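Long-range contacts in putative glucarate dehydratase (Pseudomonas fluorescens, PDB 4IT1), which probably catalyses the magnesium-dependent dehydration of D-glucarate to 5-dehydro-4-deoxy-D-glucarate, the first step of D-glucarate degradation: residues 46-50 and 177-182; 274-278 and 303-309; 337-341 and 361-365; 346-350 and 379-383. One frame throughout, in Å; residues are numbered along the deposited sequence.

Contacts 2, 3 and 4 lie in the C-terminal barrel domain. Contact 1 joins an N-terminal-domain loop to a loop after strand 163-170. Contacts 2 and 3 touch, with Val309 O 3.4 Å from Leu337 CD2. Contacts 1 and 4 come within about 6 Å, nearest atoms, and contacts 3 and 4 within about 8 Å. Contact 1 borders the probable active-site pocket: the His47 side chain is about 3 Å from a tartrate, probably from the crystallisation liquor, and about 7 Å from that of Lys215, the predicted proton acceptor. The magnesium ion is about 10 Å from the Met277 side chain (contact 2) and 11 Å from that of Ser340 (contact 3). Contact 4 lies away from these sites.

Contact 1: 46-50 and 177-182; sequences IHEPF and HVDSPY
Tyr182 reaches Pro49 and Phe50 with one edge of its ring and its hydroxyl. From CB the ring is set by a chi1 of 52°, which puts CG between the backbone N and the carbonyl carbon and directs the group at residues 46-50. Tyr182 CD2 comes 3.7 Å from Phe50 CZ. The next atom, Tyr182 CE2, is closer, at 3.5 Å from Phe50 CZ. Tyr182 CZ lies 4.0 Å from Pro49 CB. At the tip, Tyr182 OH donates to Pro49 O at 2.8 Å, in the carbonyl plane and on a lone pair. The two rings make an offset edge-to-face pair, with planes at 88° and the Tyr182 edge toward the Phe50 face. Pro181 CG packs on Phe50 CE2 at 3.8 Å. Residues 46-50 end the loop that leads into strand 50-60, in the N-terminal domain of the mandelate racemase/muconate lactonizing enzyme fold. There His47 ND1 bonds to Asp37, and His47 NE2 hydrogen-bonds a tartrate, probably from the crystallisation liquor, which may mark the substrate pocket. The His177 ring packs with one face against Pro49 CA, a CH-pi contact 3.4 Å from the centroid. Its rim is held too: His177 NE2 bonds to Asp37 O, and His177 ND1 is 2.8 Å from water 1. The same water, in the ring plane, donates to His47 O.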
# COMPACT_ATOMS: atom_id res chain seq x y z
N ILE A 46 -13.22 -21.15 -26.97
CA ILE A 46 -12.14 -20.85 -27.91
C ILE A 46 -12.16 -19.38 -28.31
O ILE A 46 -13.22 -18.77 -28.45
CB ILE A 46 -12.21 -21.71 -29.20
CG1 ILE A 46 -10.91 -21.57 -30.01
CG2 ILE A 46 -13.43 -21.34 -30.04
CD1 ILE A 46 -10.70 -22.63 -31.07
N HIS A 47 -10.96 -18.83 -28.50
CA HIS A 47 -10.79 -17.45 -28.89
C HIS A 47 -11.40 -17.16 -30.26
O HIS A 47 -11.43 -18.02 -31.14
CB HIS A 47 -9.31 -17.08 -28.90
CG HIS A 47 -8.73 -16.83 -27.54
ND1 HIS A 47 -7.98 -15.72 -27.24
CD2 HIS A 47 -8.81 -17.55 -26.39
CE1 HIS A 47 -7.61 -15.77 -25.97
NE2 HIS A 47 -8.10 -16.87 -25.44
N GLU A 48 -11.88 -15.93 -30.40
CA GLU A 48 -12.31 -15.39 -31.68
C GLU A 48 -11.08 -14.99 -32.51
O GLU A 48 -10.02 -14.69 -31.94
CB GLU A 48 -13.20 -14.18 -31.42
CG GLU A 48 -14.59 -14.56 -30.92
CD GLU A 48 -15.25 -13.46 -30.13
OE1 GLU A 48 -16.09 -12.75 -30.70
OE2 GLU A 48 -14.92 -13.31 -28.93
N PRO A 49 -11.20 -14.97 -33.85
CA PRO A 49 -10.06 -14.57 -34.68
C PRO A 49 -9.56 -13.15 -34.38
O PRO A 49 -8.47 -12.79 -34.83
CB PRO A 49 -10.62 -14.66 -36.11
CG PRO A 49 -12.10 -14.60 -35.95
CD PRO A 49 -12.38 -15.32 -34.66
N PHE A 50 -10.35 -12.37 -33.64
CA PHE A 50 -9.89 -11.06 -33.17
C PHE A 50 -10.10 -10.89 -31.67
O PHE A 50 -10.91 -11.59 -31.07
CB PHE A 50 -10.53 -9.92 -33.96
CG PHE A 50 -10.26 -10.00 -35.44
CD1 PHE A 50 -9.10 -9.45 -35.98
CD2 PHE A 50 -11.14 -10.67 -36.28
CE1 PHE A 50 -8.84 -9.55 -37.34
CE2 PHE A 50 -10.89 -10.77 -37.65
CZ PHE A 50 -9.73 -10.20 -38.17
N HIS A 177 -8.84 -20.90 -37.42
CA HIS A 177 -10.20 -20.45 -37.18
C HIS A 177 -11.14 -20.96 -38.27
O HIS A 177 -10.80 -20.93 -39.46
CB HIS A 177 -10.25 -18.92 -37.16
CG HIS A 177 -9.57 -18.31 -35.97
ND1 HIS A 177 -10.09 -18.36 -34.70
CD2 HIS A 177 -8.41 -17.61 -35.87
CE1 HIS A 177 -9.29 -17.73 -33.86
NE2 HIS A 177 -8.26 -17.26 -34.55
N VAL A 178 -12.30 -21.45 -37.85
CA VAL A 178 -13.39 -21.81 -38.77
C VAL A 178 -13.73 -20.59 -39.64
O VAL A 178 -13.77 -19.46 -39.15
CB VAL A 178 -14.63 -22.31 -38.00
CG1 VAL A 178 -15.44 -21.15 -37.40
CG2 VAL A 178 -15.51 -23.19 -38.88
N ASP A 179 -13.96 -20.84 -40.93
CA ASP A 179 -14.24 -19.77 -41.91
C ASP A 179 -13.43 -18.51 -41.59
O ASP A 179 -13.99 -17.44 -41.34
CB ASP A 179 -15.74 -19.45 -41.96
CG ASP A 179 -16.59 -20.68 -42.28
OD1 ASP A 179 -16.05 -21.71 -42.73
OD2 ASP A 179 -17.82 -20.61 -42.08
N SER A 180 -12.11 -18.67 -41.60
CA SER A 180 -11.17 -17.63 -41.19
C SER A 180 -11.12 -16.48 -42.20
O SER A 180 -11.09 -16.73 -43.41
CB SER A 180 -9.77 -18.22 -41.02
OG SER A 180 -8.87 -17.28 -40.45
N PRO A 181 -11.11 -15.22 -41.70
CA PRO A 181 -11.06 -14.03 -42.55
C PRO A 181 -9.63 -13.55 -42.88
O PRO A 181 -9.44 -12.39 -43.26
CB PRO A 181 -11.80 -12.98 -41.69
CG PRO A 181 -11.51 -13.39 -40.28
CD PRO A 181 -11.16 -14.86 -40.27
N TYR A 182 -8.65 -14.45 -42.72
CA TYR A 182 -7.24 -14.19 -43.05
C TYR A 182 -6.45 -15.51 -43.09
O TYR A 182 -7.00 -16.57 -42.79
CB TYR A 182 -6.60 -13.19 -42.07
CG TYR A 182 -6.76 -13.54 -40.59
CD1 TYR A 182 -6.22 -14.72 -40.07
CD2 TYR A 182 -7.43 -12.67 -39.72
CE1 TYR A 182 -6.36 -15.04 -38.73
CE2 TYR A 182 -7.57 -12.99 -38.37
CZ TYR A 182 -7.04 -14.17 -37.88
OH TYR A 182 -7.16 -14.50 -36.55
O HOH W 1 -12.21 -19.81 -33.50

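Contact 2: 274-278 and 303-309; sequences LEGMA and SVAQNSV
Leu274 and Gln306 cross at about a right angle between helix 274-284 and the end of helix 297-306. The Gln306 chain is extended beyond CG. Its amide oxygen OE1 lies 3.8 Å from Leu274 CB. The amide nitrogen NE2 reaches on to Glu275 CG at 3.6 Å, meeting the aliphatic part of that side chain. The two branches of Leu274 part here. Leu274 CD1 stays by Gln306 OE1 at 3.9 Å. Leu274 CD2 turns to Ser308 OG at 3.5 Å, and it is 3.8 Å from Ser303 CB. Ser308 carries the polar part. Its OG is anti to the carbonyl carbon (chi1 -60°) and donates to Leu274 O at 2.7 Å. The donor stands above the carbonyl plane. Ala278 N, in the regular helical bond, reaches the same oxygen from the opposite face, so two donors grip it. Met277 crosses Val309 obliquely on the side toward the barrel strands. The Met277 chain is bent at chi2 and chi3, which brings CE to 3.8 Å from Val309 CG1. Water 2 donates to both Ala278 O and Asn307 O. Asn307 has a positive phi, and Ser308 N bonds back to Ser303 O at 3.3 Å at the helix end. Two helices that follow successive parallel strands, 266-268 and 288-290, thus pack side by side, as on the outside of the beta/alpha barrel of the enolase superfamily.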
# COMPACT_ATOMS: atom_id res chain seq x y z
N LEU A 274 -13.67 -20.40 -3.43
CA LEU A 274 -12.86 -20.34 -2.22
C LEU A 274 -12.89 -21.63 -1.39
O LEU A 274 -11.85 -22.11 -0.91
CB LEU A 274 -13.30 -19.16 -1.35
CG LEU A 274 -12.88 -17.75 -1.75
CD1 LEU A 274 -13.42 -16.74 -0.76
CD2 LEU A 274 -11.36 -17.66 -1.85
N GLU A 275 -14.08 -22.22 -1.27
CA GLU A 275 -14.26 -23.40 -0.44
C GLU A 275 -13.59 -24.63 -1.04
O GLU A 275 -12.94 -25.40 -0.33
CB GLU A 275 -15.75 -23.67 -0.17
CG GLU A 275 -16.44 -22.58 0.65
CD GLU A 275 -17.09 -21.48 -0.20
OE1 GLU A 275 -18.08 -20.88 0.30
OE2 GLU A 275 -16.65 -21.20 -1.34
N GLY A 276 -13.72 -24.79 -2.36
CA GLY A 276 -13.12 -25.92 -3.08
C GLY A 276 -11.60 -25.86 -3.07
O GLY A 276 -10.93 -26.88 -2.84
N MET A 277 -11.06 -24.67 -3.32
CA MET A 277 -9.62 -24.44 -3.29
C MET A 277 -9.04 -24.74 -1.90
O MET A 277 -8.02 -25.43 -1.79
CB MET A 277 -9.29 -23.02 -3.74
CG MET A 277 -9.56 -22.77 -5.22
SD MET A 277 -8.33 -23.45 -6.37
CE MET A 277 -7.04 -22.23 -6.13
N ALA A 278 -9.72 -24.27 -0.86
CA ALA A 278 -9.32 -24.53 0.53
C ALA A 278 -9.31 -26.02 0.82
O ALA A 278 -8.37 -26.54 1.41
CB ALA A 278 -10.26 -23.82 1.50
N SER A 303 -10.50 -14.99 1.58
CA SER A 303 -9.56 -16.09 1.31
C SER A 303 -8.68 -16.35 2.52
O SER A 303 -8.46 -17.50 2.90
CB SER A 303 -8.67 -15.78 0.11
OG SER A 303 -7.89 -16.91 -0.21
N VAL A 304 -8.20 -15.27 3.12
CA VAL A 304 -7.28 -15.34 4.24
C VAL A 304 -7.95 -15.98 5.45
O VAL A 304 -7.29 -16.63 6.26
CB VAL A 304 -6.72 -13.94 4.56
CG1 VAL A 304 -6.40 -13.78 6.04
CG2 VAL A 304 -5.50 -13.66 3.70
N ALA A 305 -9.27 -15.81 5.56
CA ALA A 305 -10.06 -16.40 6.64
C ALA A 305 -10.20 -17.92 6.49
O ALA A 305 -10.32 -18.63 7.49
CB ALA A 305 -11.44 -15.75 6.71
N GLN A 306 -10.20 -18.40 5.25
CA GLN A 306 -10.40 -19.83 4.96
C GLN A 306 -9.10 -20.53 4.59
O GLN A 306 -9.08 -21.75 4.45
CB GLN A 306 -11.35 -20.01 3.78
CG GLN A 306 -12.80 -19.66 4.05
CD GLN A 306 -13.66 -19.81 2.80
OE1 GLN A 306 -14.28 -18.85 2.35
NE2 GLN A 306 -13.67 -21.02 2.23
N ASN A 307 -8.04 -19.75 4.40
CA ASN A 307 -6.79 -20.25 3.81
C ASN A 307 -6.99 -21.00 2.47
O ASN A 307 -6.49 -22.11 2.28
CB ASN A 307 -6.00 -21.08 4.83
CG ASN A 307 -4.61 -21.46 4.34
OD1 ASN A 307 -3.89 -20.64 3.75
ND2 ASN A 307 -4.22 -22.70 4.57
N SER A 308 -7.71 -20.37 1.55
CA SER A 308 -8.05 -20.99 0.25
C SER A 308 -6.89 -21.09 -0.72
O SER A 308 -6.74 -22.09 -1.43
CB SER A 308 -9.18 -20.23 -0.43
OG SER A 308 -10.35 -20.21 0.36
N VAL A 309 -6.08 -20.03 -0.78
CA VAL A 309 -4.98 -19.96 -1.73
C VAL A 309 -3.67 -19.58 -1.05
O VAL A 309 -3.66 -18.89 -0.03
CB VAL A 309 -5.27 -18.98 -2.90
CG1 VAL A 309 -6.49 -19.44 -3.67
CG2 VAL A 309 -5.45 -17.55 -2.40
O HOH W 2 -7.02 -24.83 3.05

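Contact 3: 337-341 and 361-365; sequences LGVSM and VPNLD
Residues Val339 and Asp365 bring their backbones together, with CA atoms 5.6 Å apart, and Asp365 N donates to Val339 O at 3.0 Å, nearly along the C=O axis. Val339 sits in strand 338-341, the seventh strand of the barrel of this enolase superfamily fold. Helix 348-360 follows, and residues 361-365 bring the chain back beside that strand, where it probably takes the place of the eighth. The return continues further on, since Ser340 OG bonds to Tyr366 O and the backbone of Met341 pairs with Asp369. The other side of the strand is bonded to strand 311-314.

The Asp365 side chain closes the second bond to Val339. With CG anti to the carbonyl carbon (chi1 -62°), the carboxylate faces Val339 N. Asp365 OD2 accepts from Val339 N at 2.9 Å with its anti lone pair. The same OD2 also comes to 3.3 Å from Gly338 CA. Val339 is thus held at both its N-H and its carbonyl by one residue. Its branch CG2 points at Asn363 ND2, a short approach of 3.2 Å that is doubtful. Asn363 ND2 has its own partner in Ala329 O of helix 322-334. Leu364 turns its end back toward the strand, and Leu364 CD1 touches Ser340 CA at 4.0 Å. Met341 CE reaches Leu364 CD1 and Val361 CG2 more loosely. Water 3 accepts from Asn363 ND2 at 2.9 Å and donates to Asp365 OD2 and Leu337 O.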
# COMPACT_ATOMS: atom_id res chain seq x y z
N LEU A 337 1.52 -15.04 1.78
CA LEU A 337 1.12 -15.55 0.47
C LEU A 337 2.16 -15.17 -0.57
O LEU A 337 2.73 -14.08 -0.51
CB LEU A 337 -0.25 -14.98 0.05
CG LEU A 337 -1.44 -15.08 1.02
CD1 LEU A 337 -2.67 -14.42 0.41
CD2 LEU A 337 -1.76 -16.52 1.43
N GLY A 338 2.41 -16.05 -1.53
CA GLY A 338 3.26 -15.72 -2.67
C GLY A 338 2.56 -14.74 -3.60
O GLY A 338 1.33 -14.75 -3.70
N VAL A 339 3.33 -13.88 -4.27
CA VAL A 339 2.78 -12.97 -5.28
C VAL A 339 3.53 -13.11 -6.60
O VAL A 339 4.74 -13.34 -6.62
CB VAL A 339 2.88 -11.48 -4.92
CG1 VAL A 339 1.57 -10.79 -5.26
CG2 VAL A 339 3.26 -11.29 -3.47
N SER A 340 2.79 -12.94 -7.69
CA SER A 340 3.34 -12.83 -9.02
C SER A 340 2.38 -11.97 -9.83
O SER A 340 1.27 -11.69 -9.38
CB SER A 340 3.50 -14.21 -9.65
OG SER A 340 4.20 -14.13 -10.88
N MET A 341 2.80 -11.53 -11.00
CA MET A 341 2.00 -10.60 -11.78
C MET A 341 1.47 -11.31 -13.03
O MET A 341 1.99 -12.37 -13.41
CB MET A 341 2.85 -9.39 -12.16
CG MET A 341 2.17 -8.05 -11.99
SD MET A 341 2.02 -7.56 -10.27
CE MET A 341 3.68 -7.87 -9.66
N VAL A 361 8.50 -4.26 -6.53
CA VAL A 361 8.05 -5.08 -5.41
C VAL A 361 9.13 -6.05 -4.94
O VAL A 361 9.66 -6.84 -5.74
CB VAL A 361 6.66 -5.76 -5.62
CG1 VAL A 361 5.60 -4.71 -5.95
CG2 VAL A 361 6.70 -6.85 -6.68
N PRO A 362 9.47 -5.98 -3.64
CA PRO A 362 10.53 -6.79 -3.05
C PRO A 362 10.16 -8.25 -3.12
O PRO A 362 11.00 -9.09 -3.47
CB PRO A 362 10.57 -6.33 -1.59
CG PRO A 362 9.90 -4.99 -1.58
CD PRO A 362 8.85 -5.08 -2.65
N ASN A 363 8.90 -8.55 -2.83
CA ASN A 363 8.43 -9.93 -2.76
C ASN A 363 7.79 -10.44 -4.05
O ASN A 363 6.60 -10.76 -4.09
CB ASN A 363 7.53 -10.14 -1.53
CG ASN A 363 6.25 -9.32 -1.57
OD1 ASN A 363 6.26 -8.13 -1.91
ND2 ASN A 363 5.14 -9.95 -1.20
N LEU A 364 8.59 -10.51 -5.11
CA LEU A 364 8.20 -11.17 -6.35
C LEU A 364 8.65 -12.63 -6.32
O LEU A 364 9.84 -12.93 -6.48
CB LEU A 364 8.81 -10.44 -7.56
CG LEU A 364 8.41 -10.91 -8.96
CD1 LEU A 364 6.90 -10.93 -9.13
CD2 LEU A 364 9.05 -10.05 -10.04
N ASP A 365 7.70 -13.53 -6.12
CA ASP A 365 8.00 -14.91 -5.76
C ASP A 365 8.13 -15.89 -6.92
O ASP A 365 8.74 -16.95 -6.77
CB ASP A 365 6.97 -15.42 -4.74
CG ASP A 365 7.00 -14.62 -3.46
OD1 ASP A 365 8.05 -14.64 -2.78
OD2 ASP A 365 5.98 -13.98 -3.13
O HOH W 3 4.88 -12.85 -0.98

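Contact 4: 346-350 and 379-383; sequences HLGIS and EEVIK
At the N-terminal end of helix 348-360, Leu347 holds the N-cap position, and a carboxylate from a distant loop meets the first N-H of the helix. Glu380 OE1 accepts from Gly348 N at 2.7 Å. The bond is bent, with an N-H...O angle of 138°, and it uses the syn lone pair of OE1. The chain of Glu380 is bent at chi2 (-76°), which turns the carboxylate back over the start of the helix. Gly348 has no side chain here, and Glu380 OE1 also comes to 3.3 Å from Gly348 CA. Tyr372 OH gives OE1 another partner. The other oxygen, Glu380 OE2, accepts from Val381 N at 3.1 Å. With both oxygens engaged, the rotation of the carboxylate is restrained. The helix start may help to stabilise a negative charge on it.

Leu347 packs beside this bond, against oxygens and a methyl. Leu347 and Glu380 slide past each other in opposite directions, and Leu347 CB is 3.6 Å from Glu380 OE1. The branch CD2 of Leu347 touches Glu379 O at 3.7 Å. The other branch, CD1, meets Val381 CG2 at 4.1 Å, and these two side chains cross at about a right angle. Ile349 CD1 reaches the same CG2 atom of Val381 at 4.4 Å. Around this buried cluster, Leu347 also touches Ile33, and Ile349 and Val381 touch Ile55. Glu379 makes a salt bridge to Arg36. A barrel helix and its following loop here meet the strands of the N-terminal domain, the domain interface typical of the mandelate racemase/muconate lactonizing enzyme fold.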
# COMPACT_ATOMS: atom_id res chain seq x y z
N HIS A 346 -2.85 -8.65 -24.39
CA HIS A 346 -2.37 -7.29 -24.16
C HIS A 346 -1.24 -6.94 -25.12
O HIS A 346 -0.67 -7.81 -25.79
CB HIS A 346 -1.86 -7.16 -22.72
CG HIS A 346 -0.67 -8.02 -22.44
ND1 HIS A 346 0.62 -7.52 -22.45
CD2 HIS A 346 -0.56 -9.34 -22.18
CE1 HIS A 346 1.46 -8.50 -22.19
NE2 HIS A 346 0.77 -9.62 -22.03
N LEU A 347 -0.93 -5.65 -25.18
CA LEU A 347 0.20 -5.18 -25.97
C LEU A 347 1.32 -4.66 -25.07
O LEU A 347 1.26 -4.78 -23.84
CB LEU A 347 -0.25 -4.10 -26.96
CG LEU A 347 -1.27 -4.54 -28.02
CD1 LEU A 347 -1.67 -3.34 -28.88
CD2 LEU A 347 -0.77 -5.68 -28.90
N GLY A 348 2.34 -4.09 -25.71
CA GLY A 348 3.56 -3.65 -25.05
C GLY A 348 3.38 -2.68 -23.90
O GLY A 348 4.13 -2.73 -22.93
N ILE A 349 2.39 -1.78 -24.03
CA ILE A 349 2.10 -0.81 -22.97
C ILE A 349 1.79 -1.54 -21.65
O ILE A 349 2.45 -1.30 -20.63
CB ILE A 349 0.92 0.13 -23.34
CG1 ILE A 349 1.24 0.92 -24.62
CG2 ILE A 349 0.60 1.06 -22.18
CD1 ILE A 349 0.15 1.88 -25.06
N SER A 350 0.81 -2.44 -21.69
CA SER A 350 0.48 -3.25 -20.53
C SER A 350 1.71 -3.98 -20.01
O SER A 350 1.98 -3.97 -18.80
CB SER A 350 -0.64 -4.25 -20.87
OG SER A 350 -1.89 -3.60 -20.92
N GLU A 379 1.58 -6.28 -35.45
CA GLU A 379 0.40 -5.66 -34.83
C GLU A 379 0.63 -5.09 -33.43
O GLU A 379 0.04 -5.55 -32.46
CB GLU A 379 -0.79 -6.62 -34.87
CG GLU A 379 -1.36 -6.82 -36.27
CD GLU A 379 -2.64 -7.64 -36.32
OE1 GLU A 379 -2.92 -8.36 -35.34
OE2 GLU A 379 -3.35 -7.56 -37.34
N GLU A 380 1.49 -4.08 -33.37
CA GLU A 380 1.72 -3.29 -32.16
C GLU A 380 1.34 -1.84 -32.41
O GLU A 380 1.20 -1.43 -33.56
CB GLU A 380 3.19 -3.38 -31.74
CG GLU A 380 3.48 -4.33 -30.58
CD GLU A 380 3.06 -3.78 -29.22
OE1 GLU A 380 3.11 -4.55 -28.24
OE2 GLU A 380 2.69 -2.58 -29.11
N VAL A 381 1.18 -1.06 -31.34
CA VAL A 381 0.89 0.37 -31.48
C VAL A 381 2.07 1.24 -31.03
O VAL A 381 1.92 2.45 -30.80
CB VAL A 381 -0.38 0.79 -30.71
CG1 VAL A 381 -1.61 0.12 -31.32
CG2 VAL A 381 -0.26 0.49 -29.23
N ILE A 382 3.24 0.62 -30.91
CA ILE A 382 4.45 1.33 -30.48
C ILE A 382 5.55 1.30 -31.55
O ILE A 382 5.67 0.34 -32.31
CB ILE A 382 4.99 0.81 -29.13
CG1 ILE A 382 5.21 -0.71 -29.18
CG2 ILE A 382 4.06 1.20 -27.99
CD1 ILE A 382 5.98 -1.26 -28.00
N LYS A 383 6.34 2.37 -31.59
CA LYS A 383 7.51 2.45 -32.46
C LYS A 383 8.49 1.32 -32.12
O LYS A 383 8.74 1.04 -30.95
CB LYS A 383 8.20 3.81 -32.32
CG LYS A 383 7.45 4.96 -32.96
CD LYS A 383 8.37 6.14 -33.21
CE LYS A 383 7.64 7.27 -33.92
NZ LYS A 383 6.53 7.83 -33.10